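Local coordinates for putative lipoprotein (Parabacteroides distasonis, PDB 4FVS) that is of unknown function but probably binds lipid or another apolar ligand in the cell envelope, as the related carriers LolA and LolB do, at residues Leu193-Gln198 with Gln206-Leu211; Lys163-Ile168 with Tyr182-Tyr187; Phe8-Gly13 with Ser43-Glu48; Asp3-Phe8 with Tyr187-Gly192. All coordinates share one frame; numbering follows the deposited sequence.

Contact 1 (Leu193-Gln198 with Gln206-Leu211)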
# COMPACT_ATOMS: atom_id res chain seq x y z
N LEU A 193 3.97 1.88 5.02
CA LEU A 193 4.83 1.98 3.84
C LEU A 193 5.82 3.15 3.94
O LEU A 193 5.38 4.28 4.12
CB LEU A 193 4.00 2.11 2.53
CG LEU A 193 3.13 0.94 2.16
CD1 LEU A 193 2.28 1.25 0.96
CD2 LEU A 193 3.96 -0.31 1.90
N VAL A 194 7.12 2.85 3.77
CA VAL A 194 8.26 3.77 3.77
C VAL A 194 8.74 3.97 2.30
O VAL A 194 8.98 5.11 1.86
CB VAL A 194 9.40 3.25 4.69
CG1 VAL A 194 10.66 4.11 4.60
CG2 VAL A 194 8.93 3.17 6.14
N ARG A 195 8.88 2.85 1.57
CA ARG A 195 9.27 2.83 0.18
C ARG A 195 8.56 1.70 -0.57
O ARG A 195 8.32 0.64 -0.00
CB ARG A 195 10.79 2.65 0.06
CG ARG A 195 11.28 2.73 -1.38
CD ARG A 195 12.77 2.49 -1.52
NE ARG A 195 13.15 2.51 -2.93
CZ ARG A 195 13.47 3.60 -3.61
NH1 ARG A 195 13.53 4.78 -3.00
NH2 ARG A 195 13.77 3.52 -4.90
N THR A 196 8.21 1.95 -1.83
CA THR A 196 7.62 0.93 -2.71
C THR A 196 8.30 1.05 -4.09
O THR A 196 8.73 2.14 -4.48
CB THR A 196 6.08 0.99 -2.80
OG1 THR A 196 5.64 2.10 -3.57
CG2 THR A 196 5.39 0.97 -1.47
N GLU A 197 8.45 -0.09 -4.80
CA GLU A 197 8.99 -0.14 -6.16
C GLU A 197 8.11 -1.01 -7.03
O GLU A 197 7.59 -2.02 -6.54
CB GLU A 197 10.40 -0.68 -6.17
CG GLU A 197 11.41 0.29 -5.60
CD GLU A 197 12.82 -0.24 -5.52
OE1 GLU A 197 13.07 -1.37 -5.99
OE2 GLU A 197 13.67 0.47 -4.93
N GLN A 198 7.89 -0.61 -8.29
CA GLN A 198 7.03 -1.37 -9.21
C GLN A 198 7.79 -1.66 -10.51
O GLN A 198 8.34 -0.74 -11.12
CB GLN A 198 5.71 -0.64 -9.50
CG GLN A 198 4.84 -0.33 -8.28
CD GLN A 198 5.30 0.87 -7.51
OE1 GLN A 198 5.61 1.91 -8.08
NE2 GLN A 198 5.36 0.77 -6.19
N GLN A 206 9.33 0.72 -13.20
CA GLN A 206 8.34 1.59 -13.84
C GLN A 206 8.06 2.82 -12.99
O GLN A 206 7.82 3.91 -13.53
CB GLN A 206 7.02 0.82 -14.09
CG GLN A 206 7.15 -0.36 -15.08
CD GLN A 206 7.63 0.05 -16.44
OE1 GLN A 206 8.78 -0.19 -16.81
NE2 GLN A 206 6.75 0.70 -17.19
N SER A 207 8.05 2.65 -11.66
CA SER A 207 7.76 3.69 -10.69
C SER A 207 8.22 3.28 -9.30
O SER A 207 8.61 2.14 -9.09
CB SER A 207 6.26 3.98 -10.67
OG SER A 207 5.47 2.81 -10.57
N TYR A 208 8.17 4.23 -8.36
CA TYR A 208 8.52 4.03 -6.96
C TYR A 208 7.84 5.11 -6.12
O TYR A 208 7.37 6.12 -6.67
CB TYR A 208 10.03 3.99 -6.74
CG TYR A 208 10.75 5.31 -6.96
CD1 TYR A 208 11.18 5.69 -8.23
CD2 TYR A 208 11.06 6.15 -5.89
CE1 TYR A 208 11.85 6.90 -8.44
CE2 TYR A 208 11.71 7.36 -6.09
CZ TYR A 208 12.10 7.73 -7.37
OH TYR A 208 12.75 8.92 -7.56
N THR A 209 7.69 4.86 -4.81
CA THR A 209 7.11 5.83 -3.89
C THR A 209 8.02 5.92 -2.65
O THR A 209 8.68 4.93 -2.30
CB THR A 209 5.63 5.55 -3.51
OG1 THR A 209 5.57 4.61 -2.44
CG2 THR A 209 4.76 5.13 -4.69
N VAL A 210 8.07 7.10 -2.03
CA VAL A 210 8.86 7.33 -0.83
C VAL A 210 8.05 8.14 0.15
O VAL A 210 7.28 9.01 -0.27
CB VAL A 210 10.25 8.00 -1.06
CG1 VAL A 210 11.26 7.04 -1.63
CG2 VAL A 210 10.16 9.22 -1.93
N LEU A 211 8.23 7.84 1.47
CA LEU A 211 7.66 8.59 2.57
C LEU A 211 8.50 9.84 2.75
O LEU A 211 9.71 9.74 3.02
CB LEU A 211 7.61 7.72 3.82
CG LEU A 211 7.11 8.39 5.10
CD1 LEU A 211 5.60 8.65 5.06
CD2 LEU A 211 7.50 7.59 6.31
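Matched first torsions bring T196 and T209 together: with chi1 at 73° and 84°, each OG1 sits between its backbone N and carbonyl carbon, and T196 OG1 comes within 2.8 Å of T209 OG1. Either hydroxyl may donate in this hydrogen bond. R18 also bonds to T209 OG1, which thus receives a charged donor from strand 15-22.

The other face of the sheet is built differently. The R195 chain is extended as far as NE, which carries its guanidinium past V210, where NH1 lies 3.5 Å from V210 CG1, and on to Y208. Guanidinium and phenol planes are only 19° apart, with R195 NH2 3.9 Å from Y208 CD2. Rotation of the guanidinium is fixed side-on within its own strand: R195 NE (2.9 Å) and NH2 (3.1 Å) both donate to E197 OE2, meeting the anti side of the carboxylate in a salt bridge, while Y199 bonds to E197 OE1.

Between the two strands, T196 and T209 exchange two backbone hydrogen bonds. At the far end Q206 and S207 both face Q198 in a classic beta bulge; Q206 N reaches Q198 O at 2.7 Å, and the bond from S207 N is weak.

The whole is the antiparallel hairpin of strands 192-200 and 205-214. Strand 15-22 flanks it on one side, its Y21 ring meeting that of Y208. Strand 179-188 flanks the other, where V194 and R195 form a second classic bulge opposite W186 and the chain turns a corner.

Contact 2 (Lys163-Ile168 with Tyr182-Tyr187)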
# COMPACT_ATOMS: atom_id res chain seq x y z
N LYS A 163 11.03 -5.98 3.88
CA LYS A 163 10.93 -5.91 2.42
C LYS A 163 10.26 -7.16 1.96
O LYS A 163 10.71 -8.28 2.24
CB LYS A 163 12.31 -5.69 1.75
CG LYS A 163 12.24 -5.40 0.25
CD LYS A 163 13.53 -5.75 -0.44
CE LYS A 163 13.47 -5.37 -1.88
NZ LYS A 163 14.83 -5.25 -2.49
N VAL A 164 9.14 -6.95 1.28
CA VAL A 164 8.23 -7.98 0.77
C VAL A 164 7.98 -7.76 -0.72
O VAL A 164 7.80 -6.63 -1.15
CB VAL A 164 6.90 -7.94 1.59
CG1 VAL A 164 5.78 -8.68 0.88
CG2 VAL A 164 7.09 -8.51 2.99
N LYS A 165 8.03 -8.85 -1.49
CA LYS A 165 7.78 -8.88 -2.93
C LYS A 165 6.38 -9.43 -3.18
O LYS A 165 5.91 -10.26 -2.41
CB LYS A 165 8.85 -9.74 -3.66
CG LYS A 165 8.68 -9.85 -5.18
CD LYS A 165 9.75 -10.73 -5.81
CE LYS A 165 9.46 -11.12 -7.24
NZ LYS A 165 10.61 -11.83 -7.86
N TYR A 166 5.73 -8.99 -4.26
CA TYR A 166 4.41 -9.49 -4.70
C TYR A 166 4.39 -9.53 -6.22
O TYR A 166 5.11 -8.75 -6.84
CB TYR A 166 3.25 -8.63 -4.14
CG TYR A 166 3.23 -7.21 -4.71
CD1 TYR A 166 2.64 -6.94 -5.95
CD2 TYR A 166 3.85 -6.16 -4.05
CE1 TYR A 166 2.72 -5.68 -6.54
CE2 TYR A 166 3.92 -4.88 -4.62
CZ TYR A 166 3.37 -4.65 -5.87
OH TYR A 166 3.46 -3.41 -6.46
N ASN A 167 3.59 -10.41 -6.81
CA ASN A 167 3.35 -10.45 -8.26
C ASN A 167 2.00 -9.79 -8.52
O ASN A 167 1.09 -9.89 -7.68
CB ASN A 167 3.39 -11.86 -8.83
CG ASN A 167 4.74 -12.50 -8.92
OD1 ASN A 167 5.78 -11.87 -9.06
ND2 ASN A 167 4.74 -13.79 -8.96
N ILE A 168 1.88 -9.10 -9.64
CA ILE A 168 0.62 -8.45 -10.02
C ILE A 168 0.25 -8.88 -11.44
O ILE A 168 1.11 -9.18 -12.27
CB ILE A 168 0.65 -6.88 -9.85
CG1 ILE A 168 -0.74 -6.24 -10.09
CG2 ILE A 168 1.73 -6.19 -10.69
CD1 ILE A 168 -1.02 -5.11 -9.24
N TYR A 182 5.56 -7.07 -11.11
CA TYR A 182 5.81 -7.36 -9.71
C TYR A 182 6.20 -6.07 -9.03
O TYR A 182 6.32 -5.03 -9.68
CB TYR A 182 6.88 -8.47 -9.52
CG TYR A 182 8.27 -8.13 -9.96
CD1 TYR A 182 8.69 -8.38 -11.26
CD2 TYR A 182 9.21 -7.65 -9.06
CE1 TYR A 182 9.98 -8.10 -11.67
CE2 TYR A 182 10.52 -7.37 -9.45
CZ TYR A 182 10.90 -7.60 -10.76
OH TYR A 182 12.18 -7.31 -11.14
N GLY A 183 6.39 -6.15 -7.73
CA GLY A 183 6.79 -5.01 -6.93
C GLY A 183 7.30 -5.37 -5.57
O GLY A 183 7.16 -6.51 -5.13
N TYR A 184 7.89 -4.38 -4.91
CA TYR A 184 8.42 -4.50 -3.56
C TYR A 184 7.78 -3.45 -2.67
O TYR A 184 7.33 -2.39 -3.14
CB TYR A 184 9.94 -4.35 -3.52
CG TYR A 184 10.71 -5.34 -4.36
CD1 TYR A 184 10.82 -6.67 -3.98
CD2 TYR A 184 11.39 -4.93 -5.49
CE1 TYR A 184 11.56 -7.58 -4.74
CE2 TYR A 184 12.15 -5.84 -6.25
CZ TYR A 184 12.22 -7.16 -5.87
OH TYR A 184 12.98 -8.05 -6.61
N GLU A 185 7.75 -3.76 -1.37
CA GLU A 185 7.27 -2.84 -0.36
C GLU A 185 8.19 -2.89 0.84
O GLU A 185 8.64 -3.96 1.21
CB GLU A 185 5.82 -3.17 0.04
CG GLU A 185 4.77 -2.82 -1.01
CD GLU A 185 3.32 -3.02 -0.64
OE1 GLU A 185 3.03 -3.91 0.19
OE2 GLU A 185 2.45 -2.36 -1.26
N TRP A 186 8.48 -1.73 1.41
CA TRP A 186 9.23 -1.58 2.66
C TRP A 186 8.29 -0.99 3.65
O TRP A 186 7.81 0.14 3.46
CB TRP A 186 10.48 -0.72 2.50
CG TRP A 186 11.61 -1.34 1.76
CD1 TRP A 186 12.73 -1.90 2.30
CD2 TRP A 186 11.80 -1.35 0.35
NE1 TRP A 186 13.61 -2.27 1.31
CE2 TRP A 186 13.05 -1.95 0.09
CE3 TRP A 186 11.01 -0.94 -0.74
CZ2 TRP A 186 13.54 -2.14 -1.20
CZ3 TRP A 186 11.49 -1.14 -2.02
CH2 TRP A 186 12.73 -1.74 -2.24
N TYR A 187 7.97 -1.72 4.70
CA TYR A 187 7.05 -1.21 5.69
C TYR A 187 7.67 -1.29 7.08
O TYR A 187 8.37 -2.24 7.41
CB TYR A 187 5.71 -1.94 5.63
CG TYR A 187 5.76 -3.43 5.85
CD1 TYR A 187 5.54 -3.97 7.11
CD2 TYR A 187 5.85 -4.31 4.78
CE1 TYR A 187 5.51 -5.35 7.32
CE2 TYR A 187 5.77 -5.70 4.97
CZ TYR A 187 5.64 -6.21 6.25
OH TYR A 187 5.58 -7.56 6.47
O HOH W 1 4.74 -1.90 -4.67
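An antiparallel beta hairpin pairs K163-I168 with Y182-Y187, and its partly exposed face illustrates how lysines and aromatic rings can share a surface, beginning with K163 laid along W186. K163 CG rests over the indole face, 3.8 Å from the centroid of the five-membered ring. The chain then runs on, extended, to the next ring of the opposite strand: K163 CE packs over one face of Y184, and K163 NZ stands almost on the ring normal, 4.4 Å from the Y184 centroid, as a cation-pi pair. Two residues along, K165 NZ repeats the cation-pi arrangement over Y182 at a longer 4.8 Å from the ring centroid.

On the buried face Y166 takes chi1 66°, which folds its ring across the opposite strand at G183. The absence of a side chain there lets G183 CA approach to 4.0 Å from the Y166 centroid in a CH-pi contact, a cross-strand pairing known as aromatic rescue of glycine. Beyond it, a water bridges Y166 OH and Y184 O. V164 CG2 meets the edge of Y187, 3.7 Å from CE2. Paired backbone bonds join V164 to E185 and Y166 to G183.

Strand 132-154 lies beside strand 157-171 and gives E150 to W186 NE1 and D143 to N167 ND2; on the other flank, strand 192-200 packs R195 and E197 against W186.

Contact 3 (Phe8-Gly13 with Ser43-Glu48)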
# COMPACT_ATOMS: atom_id res chain seq x y z
N PHE A 8 1.37 0.65 10.59
CA PHE A 8 0.61 1.80 10.11
C PHE A 8 0.56 2.85 11.21
O PHE A 8 0.57 2.45 12.37
CB PHE A 8 -0.80 1.35 9.72
CG PHE A 8 -1.59 2.27 8.82
CD1 PHE A 8 -1.27 2.39 7.47
CD2 PHE A 8 -2.68 2.97 9.31
CE1 PHE A 8 -2.00 3.23 6.64
CE2 PHE A 8 -3.42 3.80 8.47
CZ PHE A 8 -3.08 3.92 7.14
N PRO A 9 0.47 4.19 10.93
CA PRO A 9 0.37 5.17 12.02
C PRO A 9 -0.85 4.88 12.89
O PRO A 9 -1.88 4.47 12.37
CB PRO A 9 0.27 6.50 11.28
CG PRO A 9 0.90 6.25 10.00
CD PRO A 9 0.47 4.88 9.62
N GLN A 10 -0.71 5.03 14.21
CA GLN A 10 -1.79 4.69 15.12
C GLN A 10 -2.09 5.83 16.12
O GLN A 10 -2.77 5.58 17.13
CB GLN A 10 -1.43 3.38 15.87
CG GLN A 10 -0.05 3.39 16.54
CD GLN A 10 0.27 2.17 17.35
OE1 GLN A 10 -0.48 1.19 17.44
NE2 GLN A 10 1.42 2.19 18.00
N THR A 11 -1.62 7.06 15.84
CA THR A 11 -1.87 8.21 16.71
C THR A 11 -2.82 9.16 16.00
O THR A 11 -2.55 9.56 14.87
CB THR A 11 -0.56 8.89 17.12
OG1 THR A 11 0.25 7.94 17.81
CG2 THR A 11 -0.79 10.12 18.00
N GLU A 12 -3.93 9.52 16.67
CA GLU A 12 -4.97 10.40 16.14
C GLU A 12 -4.38 11.76 15.77
O GLU A 12 -3.64 12.35 16.57
CB GLU A 12 -6.11 10.54 17.16
CG GLU A 12 -7.45 10.97 16.57
CD GLU A 12 -8.64 10.93 17.52
OE1 GLU A 12 -8.94 9.84 18.06
OE2 GLU A 12 -9.32 11.97 17.66
N GLY A 13 -4.65 12.20 14.54
CA GLY A 13 -4.17 13.48 14.02
C GLY A 13 -2.83 13.45 13.31
O GLY A 13 -2.39 14.48 12.79
N SER A 43 -9.69 -7.49 21.17
CA SER A 43 -9.01 -8.36 20.20
C SER A 43 -7.74 -7.70 19.58
O SER A 43 -6.85 -8.41 19.07
CB SER A 43 -9.98 -8.74 19.08
OG SER A 43 -10.54 -7.59 18.46
N GLY A 44 -7.68 -6.37 19.63
CA GLY A 44 -6.59 -5.57 19.08
C GLY A 44 -7.03 -4.16 18.74
O GLY A 44 -8.15 -3.76 19.04
N GLN A 45 -6.15 -3.39 18.10
CA GLN A 45 -6.42 -2.00 17.75
C GLN A 45 -6.99 -1.86 16.35
O GLN A 45 -6.65 -2.65 15.48
CB GLN A 45 -5.12 -1.20 17.85
CG GLN A 45 -5.32 0.30 18.04
CD GLN A 45 -4.01 1.01 18.21
OE1 GLN A 45 -3.85 1.85 19.12
NE2 GLN A 45 -3.04 0.70 17.36
N GLU A 46 -7.83 -0.83 16.12
CA GLU A 46 -8.38 -0.51 14.80
C GLU A 46 -8.10 0.96 14.51
O GLU A 46 -8.25 1.80 15.40
CB GLU A 46 -9.88 -0.84 14.72
CG GLU A 46 -10.41 -0.90 13.30
CD GLU A 46 -11.69 -1.69 13.06
OE1 GLU A 46 -12.34 -2.10 14.05
OE2 GLU A 46 -12.03 -1.91 11.88
N VAL A 47 -7.61 1.27 13.31
CA VAL A 47 -7.26 2.65 12.92
C VAL A 47 -7.94 2.98 11.58
O VAL A 47 -7.91 2.16 10.66
CB VAL A 47 -5.72 2.87 12.85
CG1 VAL A 47 -5.36 4.18 12.14
CG2 VAL A 47 -5.10 2.84 14.23
N GLU A 48 -8.55 4.16 11.49
CA GLU A 48 -9.17 4.65 10.27
C GLU A 48 -8.47 5.96 9.86
O GLU A 48 -8.43 6.91 10.63
CB GLU A 48 -10.70 4.83 10.43
CG GLU A 48 -11.38 5.10 9.09
CD GLU A 48 -12.88 5.12 8.97
OE1 GLU A 48 -13.42 4.00 8.86
OE2 GLU A 48 -13.44 6.19 8.61
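V47 marks the tight half of this contact, set against F8, P9 and Q10 at once, whereas the Q10-Q45 pair forms a looser, partly exposed half. The two methyl groups of V47 divide the work. V47 CG1 approaches F8 at the edge of its ring, 4.1 Å from CD2, and lies 3.5 Å from P9 O; V47 CG2 turns to the backbone of Q10, 3.9 Å from its CA. F8 and V47 are both buried, and nothing polar is asked of either side chain here.

Toward solvent the packing gives way to one hydrogen bond between amides. Q45 NE2 donates to Q10 OE1 at 2.6 Å, with an N-H...O angle of 155°. Both side chains are extended beyond CG but cross at about a right angle, and their amide planes are 87° apart. The acceptor lies near the plane of the Q45 amide, while the donor is tilted 19° from that of Q10. Past Q10, T11-G13 makes no contact with 43-48 and is exposed.

The contact thus lays the irregular N-terminal segment, before strand 15-22, against strand 44-54. Strand 27-41 flanks strand 44-54 and brings V35 to P9 and V38 to Q45; on its other flank, strand 60-71 brings I66 and A68 to F8, whose ring also meets W16 edge-to-face.

Contact 4 (Asp3-Phe8 with Tyr187-Gly192)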
# COMPACT_ATOMS: atom_id res chain seq x y z
N ASP A 3 0.28 -8.80 22.43
CA ASP A 3 1.30 -8.14 21.60
C ASP A 3 0.98 -8.27 20.13
O ASP A 3 0.69 -9.37 19.64
CB ASP A 3 2.70 -8.71 21.87
CG ASP A 3 3.21 -8.60 23.30
OD1 ASP A 3 3.38 -7.46 23.78
OD2 ASP A 3 3.48 -9.66 23.92
N CYS A 4 1.00 -7.12 19.44
CA CYS A 4 0.74 -6.99 18.00
C CYS A 4 1.40 -5.70 17.50
O CYS A 4 1.00 -4.61 17.91
CB CYS A 4 -0.76 -7.02 17.70
SG CYS A 4 -1.17 -7.09 15.93
N THR A 5 2.43 -5.85 16.63
CA THR A 5 3.14 -4.74 15.98
C THR A 5 2.23 -4.19 14.89
O THR A 5 1.73 -4.95 14.04
CB THR A 5 4.49 -5.21 15.44
OG1 THR A 5 5.20 -5.90 16.47
CG2 THR A 5 5.34 -4.06 14.93
N PHE A 6 1.96 -2.87 14.94
CA PHE A 6 1.07 -2.17 14.04
C PHE A 6 1.88 -1.52 12.92
O PHE A 6 2.61 -0.56 13.17
CB PHE A 6 0.26 -1.14 14.84
CG PHE A 6 -1.12 -0.86 14.31
CD1 PHE A 6 -2.19 -1.65 14.68
CD2 PHE A 6 -1.35 0.22 13.47
CE1 PHE A 6 -3.47 -1.38 14.20
CE2 PHE A 6 -2.63 0.49 12.98
CZ PHE A 6 -3.68 -0.31 13.35
N PHE A 7 1.77 -2.04 11.69
CA PHE A 7 2.52 -1.51 10.55
C PHE A 7 1.71 -0.41 9.84
O PHE A 7 1.42 -0.51 8.65
CB PHE A 7 2.92 -2.64 9.59
CG PHE A 7 3.87 -3.61 10.23
CD1 PHE A 7 5.20 -3.26 10.46
CD2 PHE A 7 3.44 -4.87 10.63
CE1 PHE A 7 6.08 -4.16 11.06
CE2 PHE A 7 4.32 -5.76 11.23
CZ PHE A 7 5.64 -5.40 11.44
N PHE A 8 1.37 0.65 10.59
CA PHE A 8 0.61 1.80 10.11
C PHE A 8 0.56 2.85 11.21
O PHE A 8 0.57 2.45 12.37
CB PHE A 8 -0.80 1.35 9.72
CG PHE A 8 -1.59 2.27 8.82
CD1 PHE A 8 -1.27 2.39 7.47
CD2 PHE A 8 -2.68 2.97 9.31
CE1 PHE A 8 -2.00 3.23 6.64
CE2 PHE A 8 -3.42 3.80 8.47
CZ PHE A 8 -3.08 3.92 7.14
N TYR A 187 7.97 -1.72 4.70
CA TYR A 187 7.05 -1.21 5.69
C TYR A 187 7.67 -1.29 7.08
O TYR A 187 8.37 -2.24 7.41
CB TYR A 187 5.71 -1.94 5.63
CG TYR A 187 5.76 -3.43 5.85
CD1 TYR A 187 5.54 -3.97 7.11
CD2 TYR A 187 5.85 -4.31 4.78
CE1 TYR A 187 5.51 -5.35 7.32
CE2 TYR A 187 5.77 -5.70 4.97
CZ TYR A 187 5.64 -6.21 6.25
OH TYR A 187 5.58 -7.56 6.47
N SER A 188 7.45 -0.25 7.87
CA SER A 188 8.04 -0.12 9.20
C SER A 188 6.96 -0.02 10.29
O SER A 188 5.87 0.52 10.02
CB SER A 188 8.93 1.11 9.23
OG SER A 188 9.79 1.13 10.36
N PRO A 189 7.25 -0.46 11.54
CA PRO A 189 6.25 -0.33 12.61
C PRO A 189 5.84 1.11 12.88
O PRO A 189 6.69 2.01 12.86
CB PRO A 189 6.98 -0.90 13.82
CG PRO A 189 8.00 -1.81 13.27
CD PRO A 189 8.47 -1.12 12.05
N ASN A 190 4.52 1.32 13.09
CA ASN A 190 3.83 2.58 13.42
C ASN A 190 4.02 3.64 12.33
O ASN A 190 3.80 4.83 12.58
CB ASN A 190 4.30 3.10 14.78
CG ASN A 190 4.20 2.08 15.88
OD1 ASN A 190 3.16 1.44 16.08
ND2 ASN A 190 5.29 1.91 16.61
N VAL A 191 4.40 3.21 11.12
CA VAL A 191 4.64 4.07 9.95
C VAL A 191 3.90 3.51 8.73
O VAL A 191 3.27 4.27 7.98
CB VAL A 191 6.16 4.22 9.67
CG1 VAL A 191 6.42 4.88 8.33
CG2 VAL A 191 6.85 5.00 10.79
N GLY A 192 4.00 2.19 8.54
CA GLY A 192 3.44 1.52 7.38
C GLY A 192 4.44 1.59 6.25
O GLY A 192 5.63 1.42 6.50
O HOH W 2 2.80 -1.20 17.36
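F7 and Y187 meet as a T-shaped pair: the edge of Y187 points into the face of F7, with ring planes at 82° and centroids 4.9 Å apart. Y187 CE1 stands over the middle of the F7 ring, while Y187 CD1 leans toward its rim at F7 CD1. With chi1 near -65°, F7 CG lies beside its own backbone N, and the ring runs alongside P189 and points the same way, F7 CE1 being 3.8 Å from P189 CG. T5 lines up with the same proline, its CG2 3.7 Å from P189 CB.

The backbone pairing sets this arrangement beside a turn. F7 is the centre of an inverse gamma turn, and it faces the tight turn that links strand 179-188 to strand 192-200. That turn is closed by mutual backbone bonds between S188 and G192, with V191 and G192 forming a classic beta bulge opposite S188. N190 N, at its tip, donates to F6 O at 2.7 Å, nearly along the carbonyl direction, and G192 CA makes a CA-H...O contact with F7 O (3.1 Å), at a residue whose positive phi favours glycine.

A water donates to N190 OD1 and accepts a hydrogen bond from F6 N. Beyond the pair, Y187 OH bonds to P106 O and its ring meets Y105 edge-to-face; C4, just upstream of T5, is tied to strand 60-71 by its disulfide with C70.

Contacts 1 and 2 are successive hairpins of the antiparallel barrel-like fold related to LolA and LolB, with centres 9 Å apart; strands 179-188 and 192-200 are neighbours, and W186 bonds to V194 and R195 where the two meet. Contact 4 shares Y187 with contact 2, about 16 Å away between centres. Contact 3 shares F8 with contact 4, with centres about 10 Å apart, its centre about 23 Å from those of contacts 1 and 2. Along the chain contact 3 closes before contact 2 opens, and contact 2 before contact 1; contact 4 encloses contacts 2 and 3. Through contacts 3 and 4 the N-terminal segment touches both strand 44-54 and the turn after strand 179-188.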